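Local structure of 2',5'-phosphodiesterase 12 (Homo sapiens, 4Z2B) at residues D151-T156 and Q224-A229; L195-R200 and N300-W305; F383-S388 and D412-E417. The protein is a mitochondrial protein of the endonuclease/exonuclease/phosphatase family, with an E-set-type N-terminal domain ahead of its metal-binding DNase I-like domain. All blocks are in the same frame, centred on the assembly; numbering follows the deposited sequence. Where two conformers were deposited one is given.

Contact 1. Residues D151-T156 and Q224-A229. With 4LC (3-(6-{[(2S,3S)-3-(hydroxymethyl)-2-phenylmorpholin-4-yl]carbonyl}-1-methyl-1H-benzimidazol-2-yl)-1H-indole-6-carbonitrile), chain F.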
loop_
_atom_site.group_PDB
_atom_site.type_symbol
_atom_site.label_atom_id
_atom_site.label_comp_id
_atom_site.label_asym_id
_atom_site.label_seq_id
_atom_site.Cartn_x
_atom_site.Cartn_y
_atom_site.Cartn_z
ATOM N N ASP A 151 -6.315 4.893 -9.219
ATOM C CA ASP A 151 -6.840 4.844 -10.583
ATOM C C ASP A 151 -7.949 5.892 -10.773
ATOM O O ASP A 151 -8.065 6.447 -11.861
ATOM C CB ASP A 151 -7.389 3.434 -10.898
ATOM C CG ASP A 151 -7.964 3.319 -12.301
ATOM O OD1 ASP A 151 -7.220 3.529 -13.255
ATOM O OD2 ASP A 151 -9.175 3.089 -12.426
ATOM N N THR A 152 -8.755 6.179 -9.716
ATOM C CA THR A 152 -9.828 7.181 -9.837
ATOM C C THR A 152 -9.224 8.553 -10.238
ATOM O O THR A 152 -9.817 9.280 -11.042
ATOM C CB THR A 152 -10.705 7.240 -8.564
ATOM O OG1 THR A 152 -11.788 8.135 -8.829
ATOM C CG2 THR A 152 -9.941 7.719 -7.324
ATOM N N TYR A 153 -8.002 8.846 -9.777
ATOM C CA TYR A 153 -7.321 10.074 -10.178
ATOM C C TYR A 153 -6.513 9.892 -11.460
ATOM O O TYR A 153 -6.541 10.768 -12.317
ATOM C CB TYR A 153 -6.397 10.600 -9.058
ATOM C CG TYR A 153 -7.093 10.721 -7.720
ATOM C CD1 TYR A 153 -8.381 11.242 -7.626
ATOM C CD2 TYR A 153 -6.509 10.213 -6.560
ATOM C CE1 TYR A 153 -9.016 11.372 -6.399
ATOM C CE2 TYR A 153 -7.155 10.298 -5.329
ATOM C CZ TYR A 153 -8.418 10.865 -5.259
ATOM O OH TYR A 153 -9.087 11.004 -4.080
ATOM N N ALA A 154 -5.784 8.788 -11.604
ATOM C CA ALA A 154 -4.915 8.579 -12.776
ATOM C C ALA A 154 -5.679 8.551 -14.130
ATOM O O ALA A 154 -5.100 8.928 -15.157
ATOM C CB ALA A 154 -4.109 7.310 -12.608
ATOM N N GLN A 155 -6.952 8.105 -14.128
ATOM C CA GLN A 155 -7.776 8.050 -15.346
ATOM C C GLN A 155 -8.302 9.437 -15.821
ATOM O O GLN A 155 -8.782 9.519 -16.948
ATOM C CB GLN A 155 -8.974 7.096 -15.156
ATOM C CG GLN A 155 -10.072 7.567 -14.204
ATOM C CD GLN A 155 -11.160 6.520 -14.083
ATOM O OE1 GLN A 155 -10.914 5.363 -13.718
ATOM N NE2 GLN A 155 -12.391 6.902 -14.386
ATOM N N THR A 156 -8.240 10.498 -14.986
ATOM C CA THR A 156 -8.770 11.813 -15.366
ATOM C C THR A 156 -7.934 12.438 -16.471
ATOM O O THR A 156 -6.745 12.139 -16.568
ATOM C CB THR A 156 -8.811 12.771 -14.162
ATOM O OG1 THR A 156 -7.469 13.043 -13.726
ATOM C CG2 THR A 156 -9.671 12.238 -13.008
ATOM N N GLN A 224 -12.982 9.055 0.440
ATOM C CA GLN A 224 -14.130 9.452 -0.363
ATOM C C GLN A 224 -14.187 8.576 -1.649
ATOM O O GLN A 224 -15.079 7.721 -1.766
ATOM C CB GLN A 224 -14.045 10.957 -0.661
ATOM C CG GLN A 224 -15.290 11.621 -1.241
ATOM C CD GLN A 224 -15.033 13.094 -1.537
ATOM O OE1 GLN A 224 -14.045 13.699 -1.081
ATOM N NE2 GLN A 224 -15.914 13.704 -2.320
ATOM N N HIS A 225 -13.186 8.717 -2.546
ATOM C CA HIS A 225 -13.106 8.022 -3.850
ATOM C C HIS A 225 -12.108 6.849 -3.882
ATOM O O HIS A 225 -11.976 6.155 -4.897
ATOM C CB HIS A 225 -12.671 9.039 -4.931
ATOM C CG HIS A 225 -13.388 10.346 -4.851
ATOM N ND1 HIS A 225 -14.756 10.441 -5.102
ATOM C CD2 HIS A 225 -12.906 11.581 -4.574
ATOM C CE1 HIS A 225 -15.062 11.719 -4.932
ATOM N NE2 HIS A 225 -13.982 12.450 -4.635
ATOM N N GLU A 226 -11.355 6.682 -2.786
ATOM C CA GLU A 226 -10.258 5.740 -2.581
ATOM C C GLU A 226 -9.915 5.845 -1.109
ATOM O O GLU A 226 -10.454 6.734 -0.443
ATOM C CB GLU A 226 -9.056 6.134 -3.490
ATOM C CG GLU A 226 -8.745 7.638 -3.543
ATOM C CD GLU A 226 -8.120 8.292 -2.321
ATOM O OE1 GLU A 226 -7.455 7.589 -1.532
ATOM O OE2 GLU A 226 -8.277 9.520 -2.159
ATOM N N GLY A 227 -8.998 5.026 -0.612
ATOM C CA GLY A 227 -8.643 5.121 0.797
ATOM C C GLY A 227 -7.290 4.571 1.214
ATOM O O GLY A 227 -6.338 4.474 0.420
ATOM N N LEU A 228 -7.214 4.214 2.490
ATOM C CA LEU A 228 -5.995 3.733 3.106
ATOM C C LEU A 228 -6.025 2.249 3.311
ATOM O O LEU A 228 -7.085 1.707 3.648
ATOM C CB LEU A 228 -5.837 4.400 4.491
ATOM C CG LEU A 228 -5.882 5.944 4.551
ATOM C CD1 LEU A 228 -5.825 6.388 5.976
ATOM C CD2 LEU A 228 -4.712 6.561 3.770
ATOM N N ALA A 229 -4.870 1.585 3.162
ATOM C CA ALA A 229 -4.800 0.151 3.515
ATOM C C ALA A 229 -3.601 -0.116 4.418
ATOM O O ALA A 229 -2.569 0.527 4.270
ATOM C CB ALA A 229 -4.731 -0.732 2.272
HETATM C C13 4LC F . -2.073 16.407 -6.748
HETATM C C17 4LC F . -2.832 15.122 -6.884
HETATM C C20 4LC F . -4.572 16.097 -5.430
HETATM C C01 4LC F . 1.154 17.217 -3.664
HETATM N N05 4LC F . 0.595 18.076 -4.715
HETATM C C06 4LC F . 0.856 19.390 -5.004
HETATM N N07 4LC F . 0.238 19.813 -6.092
HETATM C C08 4LC F . -0.589 18.752 -6.461
HETATM C C09 4LC F . -1.536 18.657 -7.483
HETATM C C11 4LC F . -2.244 17.474 -7.637
HETATM C C14 4LC F . -1.131 16.502 -5.720
HETATM C C16 4LC F . -0.398 17.675 -5.604
HETATM O O18 4LC F . -2.361 14.208 -7.534
HETATM N N19 4LC F . -4.032 15.008 -6.257
HETATM C C23 4LC F . -6.009 16.363 -5.809
HETATM O O26 4LC F . -6.801 15.165 -5.667
HETATM C C27 4LC F . -6.324 14.083 -6.479
HETATM C C29 4LC F . -4.845 13.772 -6.207
HETATM C C31 4LC F . -4.646 13.019 -4.890
HETATM O O34 4LC F . -3.270 12.928 -4.542
HETATM C C36 4LC F . -6.710 14.316 -7.936
HETATM C C37 4LC F . -8.039 14.554 -8.270
HETATM C C39 4LC F . -8.422 14.718 -9.595
HETATM C C41 4LC F . -7.482 14.660 -10.604
HETATM C C43 4LC F . -6.159 14.403 -10.295
HETATM C C45 4LC F . -5.770 14.244 -8.967
HETATM C C47 4LC F . 1.945 20.171 -4.406
HETATM C C48 4LC F . 2.870 20.934 -5.078
HETATM N N50 4LC F . 3.723 21.531 -4.189
HETATM C C52 4LC F . 3.453 21.069 -2.923
HETATM C C53 4LC F . 4.087 21.332 -1.711
HETATM C C55 4LC F . 3.557 20.776 -0.548
HETATM C C56 4LC F . 2.412 19.977 -0.597
HETATM C C58 4LC F . 1.777 19.732 -1.814
HETATM C C60 4LC F . 2.289 20.268 -2.997
HETATM C C61 4LC F . 4.241 20.969 0.703
HETATM N N62 4LC F . 4.776 21.090 1.696
#
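Tyr-153 reaches from the short helix 151-154 to Glu-226, which lies just ahead of strand 227-233, and so ties a wall of the ligand pocket to the turn between strands 216-222 and 227-233 of one sheet of the DNase I-like fold. The link is a hydrogen bond of 2.6 Å from Tyr-153 OH to Glu-226 OE2. The acceptor uses its anti lone pair, the one turned away from the other carboxylate oxygen, and meets the phenol at its edge, in the ring plane. Ring and carboxylate planes are 65° apart. In Glu-226, CG is tucked between its own backbone N and carbonyl carbon (chi1 43°), which puts CG 3.6 Å from Tyr-153 CE2; the bend at chi2 then turns the carboxylate toward the phenol. The same OE2 forms a salt bridge with Lys-223 NZ, so two partners grip it.

The tyrosine ring is filled in on both faces. Over one lies C27 of the ligand 4LC, and the phenyl carbon C37 of 4LC comes to 3.4 Å from Tyr-153 CD1; over the opposite face sits CG2 of the preceding Thr-152. That methyl has a second role across the contact, resting 3.5 Å from the carbonyl O of His-225 and against the CB of the same residue. Thr-156 OG1 donates to Tyr-153 O and, at the N-cap of helix 157-163, accepts from Ser-159 N; its hydroxyl oxygen also stands 3.5 Å from 4LC C41.

Contact 2. Residues L195-R200 and N300-W305. With 4LC (3-(6-{[(2S,3S)-3-(hydroxymethyl)-2-phenylmorpholin-4-yl]carbonyl}-1-methyl-1H-benzimidazol-2-yl)-1H-indole-6-carbonitrile), chain F; EDO (1,2-ethanediol), chain C.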
loop_
_atom_site.group_PDB
_atom_site.type_symbol
_atom_site.label_atom_id
_atom_site.label_comp_id
_atom_site.label_asym_id
_atom_site.label_seq_id
_atom_site.Cartn_x
_atom_site.Cartn_y
_atom_site.Cartn_z
ATOM N N LEU A 195 -0.447 1.807 2.963
ATOM C CA LEU A 195 -0.663 2.353 1.621
ATOM C C LEU A 195 -1.687 3.465 1.588
ATOM O O LEU A 195 -2.659 3.437 2.338
ATOM C CB LEU A 195 -1.136 1.208 0.696
ATOM C CG LEU A 195 -0.240 -0.035 0.595
ATOM C CD1 LEU A 195 -0.895 -1.106 -0.282
ATOM C CD2 LEU A 195 1.154 0.304 0.029
ATOM N N GLN A 196 -1.502 4.437 0.685
ATOM C CA GLN A 196 -2.493 5.509 0.522
ATOM C C GLN A 196 -2.959 5.447 -0.929
ATOM O O GLN A 196 -2.239 4.875 -1.751
ATOM C CB GLN A 196 -1.881 6.884 0.855
ATOM C CG GLN A 196 -1.226 6.976 2.245
ATOM C CD GLN A 196 0.206 6.496 2.268
ATOM O OE1 GLN A 196 0.968 6.655 1.297
ATOM N NE2 GLN A 196 0.585 5.841 3.365
ATOM N N GLU A 197 -4.117 6.067 -1.254
ATOM C CA GLU A 197 -4.726 6.142 -2.603
ATOM C C GLU A 197 -5.019 4.753 -3.136
ATOM O O GLU A 197 -4.726 4.420 -4.298
ATOM C CB GLU A 197 -3.860 6.960 -3.582
ATOM C CG GLU A 197 -3.845 8.447 -3.255
ATOM C CD GLU A 197 -3.351 9.346 -4.370
ATOM O OE1 GLU A 197 -3.450 8.960 -5.556
ATOM O OE2 GLU A 197 -2.839 10.440 -4.050
ATOM N N VAL A 198 -5.594 3.934 -2.257
ATOM C CA VAL A 198 -5.971 2.573 -2.577
ATOM C C VAL A 198 -7.430 2.605 -3.056
ATOM O O VAL A 198 -8.322 2.913 -2.263
ATOM C CB VAL A 198 -5.749 1.597 -1.374
ATOM C CG1 VAL A 198 -6.199 0.182 -1.720
ATOM C CG2 VAL A 198 -4.280 1.599 -0.919
ATOM N N ASP A 199 -7.676 2.312 -4.353
ATOM C CA ASP A 199 -9.058 2.198 -4.848
ATOM C C ASP A 199 -9.696 0.953 -4.223
ATOM O O ASP A 199 -8.981 -0.009 -3.956
ATOM C CB ASP A 199 -9.120 2.087 -6.384
ATOM C CG ASP A 199 -8.389 3.174 -7.134
ATOM O OD1 ASP A 199 -7.186 3.000 -7.400
ATOM O OD2 ASP A 199 -9.017 4.171 -7.476
ATOM N N ARG A 200 -11.034 0.957 -3.970
ATOM C CA ARG A 200 -11.705 -0.220 -3.394
ATOM C C ARG A 200 -11.384 -1.495 -4.169
ATOM O O ARG A 200 -11.032 -2.507 -3.557
ATOM C CB ARG A 200 -13.241 -0.043 -3.386
ATOM C CG ARG A 200 -13.784 0.924 -2.343
ATOM C CD ARG A 200 -15.316 0.819 -2.214
ATOM N NE ARG A 200 -15.818 1.706 -1.161
ATOM C CZ ARG A 200 -15.778 1.436 0.143
ATOM N NH1 ARG A 200 -15.288 0.279 0.576
ATOM N NH2 ARG A 200 -16.236 2.316 1.022
ATOM N N ASN A 300 -1.717 5.298 9.912
ATOM C CA ASN A 300 -1.522 5.543 8.481
ATOM C C ASN A 300 -2.410 6.670 8.064
ATOM O O ASN A 300 -3.557 6.719 8.513
ATOM C CB ASN A 300 -1.859 4.260 7.696
ATOM C CG ASN A 300 -1.693 4.361 6.200
ATOM O OD1 ASN A 300 -0.895 5.146 5.701
ATOM N ND2 ASN A 300 -2.381 3.485 5.467
ATOM N N THR A 301 -1.878 7.642 7.293
ATOM C CA THR A 301 -2.740 8.758 6.863
ATOM C C THR A 301 -2.329 9.271 5.483
ATOM O O THR A 301 -1.282 8.899 4.941
ATOM C CB THR A 301 -2.758 9.896 7.930
ATOM O OG1 THR A 301 -3.908 10.713 7.729
ATOM C CG2 THR A 301 -1.498 10.777 7.898
ATOM N N HIS A 302 -3.156 10.178 4.954
ATOM C CA HIS A 302 -2.971 10.912 3.712
ATOM C C HIS A 302 -3.542 12.289 3.956
ATOM O O HIS A 302 -4.769 12.458 4.014
ATOM C CB HIS A 302 -3.639 10.179 2.533
ATOM C CG HIS A 302 -3.380 10.811 1.190
ATOM N ND1 HIS A 302 -4.097 10.422 0.071
ATOM C CD2 HIS A 302 -2.499 11.781 0.824
ATOM C CE1 HIS A 302 -3.629 11.150 -0.933
ATOM N NE2 HIS A 302 -2.713 12.022 -0.517
ATOM N N LEU A 303 -2.670 13.261 4.182
ATOM C CA LEU A 303 -3.134 14.612 4.544
ATOM C C LEU A 303 -3.498 15.441 3.311
ATOM O O LEU A 303 -3.167 15.060 2.183
ATOM C CB LEU A 303 -2.085 15.339 5.402
ATOM C CG LEU A 303 -1.692 14.631 6.739
ATOM C CD1 LEU A 303 -0.838 15.566 7.602
ATOM C CD2 LEU A 303 -2.927 14.199 7.528
ATOM N N TYR A 304 -4.226 16.545 3.543
ATOM C CA TYR A 304 -4.692 17.484 2.506
ATOM C C TYR A 304 -3.579 17.804 1.493
ATOM O O TYR A 304 -2.459 18.134 1.898
ATOM C CB TYR A 304 -5.190 18.767 3.165
ATOM C CG TYR A 304 -5.812 19.740 2.190
ATOM C CD1 TYR A 304 -6.813 19.332 1.314
ATOM C CD2 TYR A 304 -5.464 21.089 2.204
ATOM C CE1 TYR A 304 -7.402 20.227 0.418
ATOM C CE2 TYR A 304 -6.074 21.999 1.337
ATOM C CZ TYR A 304 -7.019 21.553 0.424
ATOM O OH TYR A 304 -7.613 22.429 -0.461
ATOM N N TRP A 305 -3.892 17.682 0.185
ATOM C CA TRP A 305 -2.918 17.821 -0.908
ATOM C C TRP A 305 -2.429 19.247 -1.242
ATOM O O TRP A 305 -1.371 19.359 -1.865
ATOM C CB TRP A 305 -3.534 17.262 -2.226
ATOM C CG TRP A 305 -4.633 18.150 -2.779
ATOM C CD1 TRP A 305 -5.937 18.182 -2.380
ATOM C CD2 TRP A 305 -4.489 19.186 -3.769
ATOM N NE1 TRP A 305 -6.617 19.168 -3.061
ATOM C CE2 TRP A 305 -5.750 19.808 -3.910
ATOM C CE3 TRP A 305 -3.407 19.658 -4.548
ATOM C CZ2 TRP A 305 -5.970 20.870 -4.802
ATOM C CZ3 TRP A 305 -3.635 20.694 -5.455
ATOM C CH2 TRP A 305 -4.904 21.286 -5.575
HETATM C C13 4LC F . -2.073 16.407 -6.748
HETATM C C17 4LC F . -2.832 15.122 -6.884
HETATM C C20 4LC F . -4.572 16.097 -5.430
HETATM C C01 4LC F . 1.154 17.217 -3.664
HETATM N N05 4LC F . 0.595 18.076 -4.715
HETATM C C06 4LC F . 0.856 19.390 -5.004
HETATM N N07 4LC F . 0.238 19.813 -6.092
HETATM C C08 4LC F . -0.589 18.752 -6.461
HETATM C C09 4LC F . -1.536 18.657 -7.483
HETATM C C11 4LC F . -2.244 17.474 -7.637
HETATM C C14 4LC F . -1.131 16.502 -5.720
HETATM C C16 4LC F . -0.398 17.675 -5.604
HETATM O O18 4LC F . -2.361 14.208 -7.534
HETATM N N19 4LC F . -4.032 15.008 -6.257
HETATM C C23 4LC F . -6.009 16.363 -5.809
HETATM O O26 4LC F . -6.801 15.165 -5.667
HETATM C C27 4LC F . -6.324 14.083 -6.479
HETATM C C29 4LC F . -4.845 13.772 -6.207
HETATM C C31 4LC F . -4.646 13.019 -4.890
HETATM O O34 4LC F . -3.270 12.928 -4.542
HETATM C C36 4LC F . -6.710 14.316 -7.936
HETATM C C37 4LC F . -8.039 14.554 -8.270
HETATM C C39 4LC F . -8.422 14.718 -9.595
HETATM C C41 4LC F . -7.482 14.660 -10.604
HETATM C C43 4LC F . -6.159 14.403 -10.295
HETATM C C45 4LC F . -5.770 14.244 -8.967
HETATM C C47 4LC F . 1.945 20.171 -4.406
HETATM C C48 4LC F . 2.870 20.934 -5.078
HETATM N N50 4LC F . 3.723 21.531 -4.189
HETATM C C52 4LC F . 3.453 21.069 -2.923
HETATM C C53 4LC F . 4.087 21.332 -1.711
HETATM C C55 4LC F . 3.557 20.776 -0.548
HETATM C C56 4LC F . 2.412 19.977 -0.597
HETATM C C58 4LC F . 1.777 19.732 -1.814
HETATM C C60 4LC F . 2.289 20.268 -2.997
HETATM C C61 4LC F . 4.241 20.969 0.703
HETATM N N62 4LC F . 4.776 21.090 1.696
HETATM C C1 EDO C . -5.452 13.789 0.571
HETATM O O1 EDO C . -6.735 13.482 1.034
HETATM C C2 EDO C . -5.586 14.788 -0.578
HETATM O O2 EDO C . -6.246 15.915 -0.074
HETATM O O HOH W 1 -5.537 7.966 0.333
#
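Asn-300 and Gln-196 join the two central sheets in the alpha/beta sandwich of the DNase I-like fold, where strand 192-198 of one sheet faces strand 295-302 of the other. Glu-197 and Val-198 both face Gly-227 in a G1 beta bulge, at the corner where the chain changes direction. Direct hydrogen bonds form the first group. Asn-300 ND2 donates to Leu-195 O at 3.1 Å, nearly in its own amide plane but from above the plane of the carbonyl, and ND2 also serves Gln-282 OE1. Its other end, OD1, accepts from Gln-196 NE2 at 2.9 Å, in the carbonyl plane and almost straight (163°). With both ends of the Asn-300 amide engaged, its rotation is fixed. The Gln-196 amide, its chain bent at chi2, is turned 70° against it.

Water supplies the second kind of link: water 1 accepts from Glu-197 N and lies in the plane of the His-302 ring, 2.9 Å from ND1.

Close packing comes next. Gln-196 CG packs against His-302 CB and Thr-301 O, and Glu-197 OE2 comes to 3.3 Å from His-302 CE1, the carboxylate and imidazole planes only 24° apart.

The bound groups form the last set. The extended Glu-197 side chain comes, at its nearest atom, about 3 Å from a magnesium ion; its OE2 receives the hydroxyl O34 of 4LC at 2.6 Å as well as Asn-147 ND2. A 1,2-ethanediol, probably from the crystallisation liquor, puts C1 over one face of the His-302 ring, and its O2 accepts from Trp-305 N. Above one face of the Trp-305 indole, offset toward the rim, lies C20 of 4LC, 3.4 Å from CG.

Contact 3. Residues F383-S388 and D412-E417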
loop_
_atom_site.group_PDB
_atom_site.type_symbol
_atom_site.label_atom_id
_atom_site.label_comp_id
_atom_site.label_asym_id
_atom_site.label_seq_id
_atom_site.Cartn_x
_atom_site.Cartn_y
_atom_site.Cartn_z
ATOM N N PHE A 383 3.308 15.514 22.966
ATOM C CA PHE A 383 4.295 14.923 23.872
ATOM C C PHE A 383 5.150 13.797 23.252
ATOM O O PHE A 383 6.022 13.278 23.937
ATOM C CB PHE A 383 3.572 14.414 25.142
ATOM C CG PHE A 383 3.040 12.986 25.163
ATOM C CD1 PHE A 383 2.505 12.402 24.017
ATOM C CD2 PHE A 383 2.997 12.263 26.349
ATOM C CE1 PHE A 383 2.047 11.084 24.035
ATOM C CE2 PHE A 383 2.511 10.956 26.372
ATOM C CZ PHE A 383 2.027 10.381 25.218
ATOM N N PHE A 384 4.875 13.383 21.998
ATOM C CA PHE A 384 5.623 12.284 21.375
ATOM C C PHE A 384 7.052 12.666 20.985
ATOM O O PHE A 384 7.301 13.798 20.601
ATOM C CB PHE A 384 4.901 11.806 20.098
ATOM C CG PHE A 384 3.625 11.041 20.313
ATOM C CD1 PHE A 384 3.654 9.689 20.650
ATOM C CD2 PHE A 384 2.393 11.652 20.124
ATOM C CE1 PHE A 384 2.464 8.969 20.811
ATOM C CE2 PHE A 384 1.207 10.931 20.271
ATOM C CZ PHE A 384 1.249 9.601 20.624
ATOM N N LYS A 385 7.969 11.691 21.034
ATOM C CA LYS A 385 9.367 11.844 20.618
ATOM C C LYS A 385 9.484 11.035 19.327
ATOM O O LYS A 385 9.596 9.814 19.364
ATOM C CB LYS A 385 10.337 11.371 21.729
ATOM C CG LYS A 385 10.042 11.963 23.123
ATOM C CD LYS A 385 10.120 13.490 23.192
ATOM C CE LYS A 385 9.604 13.996 24.535
ATOM N NZ LYS A 385 9.067 15.386 24.435
ATOM N N LEU A 386 9.291 11.713 18.195
ATOM C CA LEU A 386 9.237 11.077 16.877
ATOM C C LEU A 386 10.360 11.510 15.977
ATOM O O LEU A 386 10.776 12.668 16.010
ATOM C CB LEU A 386 7.899 11.448 16.198
ATOM C CG LEU A 386 6.623 11.061 16.940
ATOM C CD1 LEU A 386 5.415 11.790 16.353
ATOM C CD2 LEU A 386 6.407 9.530 16.931
ATOM N N LYS A 387 10.801 10.593 15.113
ATOM C CA LYS A 387 11.781 10.915 14.089
ATOM C C LYS A 387 11.395 10.195 12.813
ATOM O O LYS A 387 10.669 9.204 12.872
ATOM C CB LYS A 387 13.216 10.576 14.505
ATOM C CG LYS A 387 13.537 9.092 14.515
ATOM C CD LYS A 387 15.038 8.891 14.606
ATOM C CE LYS A 387 15.374 7.473 14.967
ATOM N NZ LYS A 387 16.805 7.346 15.344
ATOM N N SER A 388 11.856 10.722 11.676
ATOM C CA SER A 388 11.622 10.126 10.375
ATOM C C SER A 388 12.578 8.938 10.186
ATOM O O SER A 388 13.795 9.121 10.104
ATOM C CB SER A 388 11.790 11.163 9.272
ATOM O OG SER A 388 11.682 10.522 8.016
ATOM N N ASP A 412 8.483 6.178 17.137
ATOM C CA ASP A 412 8.789 6.561 18.521
ATOM C C ASP A 412 10.287 6.311 18.689
ATOM O O ASP A 412 10.698 5.149 18.710
ATOM C CB ASP A 412 7.956 5.715 19.496
ATOM C CG ASP A 412 8.230 5.993 20.956
ATOM O OD1 ASP A 412 9.369 6.404 21.285
ATOM O OD2 ASP A 412 7.315 5.817 21.765
ATOM N N LEU A 413 11.100 7.373 18.730
ATOM C CA LEU A 413 12.566 7.233 18.765
ATOM C C LEU A 413 13.086 6.592 20.096
ATOM O O LEU A 413 14.214 6.113 20.124
ATOM C CB LEU A 413 13.291 8.558 18.438
ATOM C CG LEU A 413 13.058 9.779 19.336
ATOM C CD1 LEU A 413 14.056 9.800 20.517
ATOM C CD2 LEU A 413 13.229 11.074 18.538
ATOM N N ASN A 414 12.271 6.561 21.157
ATOM C CA ASN A 414 12.679 5.928 22.433
ATOM C C ASN A 414 12.385 4.435 22.438
ATOM O O ASN A 414 13.036 3.667 23.148
ATOM C CB ASN A 414 11.944 6.579 23.603
ATOM C CG ASN A 414 12.349 7.989 23.847
ATOM O OD1 ASN A 414 13.529 8.331 23.795
ATOM N ND2 ASN A 414 11.375 8.813 24.171
ATOM N N ALA A 415 11.399 4.019 21.653
ATOM C CA ALA A 415 10.980 2.634 21.643
ATOM C C ALA A 415 11.454 1.872 20.402
ATOM O O ALA A 415 11.550 0.646 20.464
ATOM C CB ALA A 415 9.467 2.564 21.759
ATOM N N LEU A 416 11.765 2.574 19.291
ATOM C CA LEU A 416 12.183 1.913 18.052
ATOM C C LEU A 416 13.411 2.559 17.450
ATOM O O LEU A 416 13.650 3.744 17.649
ATOM C CB LEU A 416 11.028 1.909 17.008
ATOM C CG LEU A 416 9.671 1.330 17.474
ATOM C CD1 LEU A 416 8.519 1.801 16.584
ATOM C CD2 LEU A 416 9.702 -0.182 17.595
ATOM N N GLU A 417 14.191 1.785 16.700
ATOM C CA GLU A 417 15.369 2.307 16.016
ATOM C C GLU A 417 15.470 1.665 14.630
ATOM O O GLU A 417 14.965 0.558 14.414
ATOM C CB GLU A 417 16.666 2.149 16.844
ATOM C CG GLU A 417 17.045 0.731 17.227
ATOM C CD GLU A 417 18.372 0.609 17.950
ATOM O OE1 GLU A 417 18.362 0.288 19.160
ATOM O OE2 GLU A 417 19.426 0.746 17.287
HETATM O O HOH W 2 15.573 5.585 17.808
#
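An Asx turn built by Asp-412 at the end of strand 403-412 shapes this surface contact. With CG anti to the backbone N (chi1 178°), the Asp-412 carboxylate folds over the turn that follows, and OD1 accepts from Asn-414 N at 2.9 Å, nearly in line with its C-O bond, and from Ala-415 N at 3.2 Å, from above the carboxylate plane. Across the contact, Leu-413 N donates to Lys-385 O at 2.9 Å, and Asp-412 CA makes a CA-H...O contact with the same oxygen. Leu-386 and Asp-412 form an antiparallel, non-hydrogen-bonded pair, so strand 386-388 borders strand 403-412 within one of the two sheets of the DNase I-like fold, while the turn leads on to strand 416-421 of the other. Leu-386 CD2 lies 3.9 Å from Asp-412 N.

Side-chain contacts flank the pairing. Lys-385 CG lies 3.6 Å from Asn-414 ND2, and the chain bends beyond it, whereas the extended Lys-387 chain crosses Leu-413 at about a right angle, CG 4.0 Å from CB. Water 2 bonds to Leu-413 O and Leu-416 O, each at 2.7 Å, and only weakly to Lys-387 NZ.

All three contacts belong to the endonuclease/exonuclease/phosphatase domain. Contacts 1 and 2 alternate along the chain and adjoin in space, their centres about 8 Å apart; strands 227-233 and 192-198 are neighbours in one sheet, where Gly-227 N probably bonds to Val-198 O, and Asp-199 probably holds Asp-151 N. Both touch 4LC, so the pocket draws on segments far apart in sequence. Contact 3 follows both, its centre about 31 Å from that of contact 1 and 23 Å from that of contact 2, and touches neither. It nevertheless shares both sheets with contact 2, which illustrates how one sandwich carries a ligand pocket and a distant surface turn.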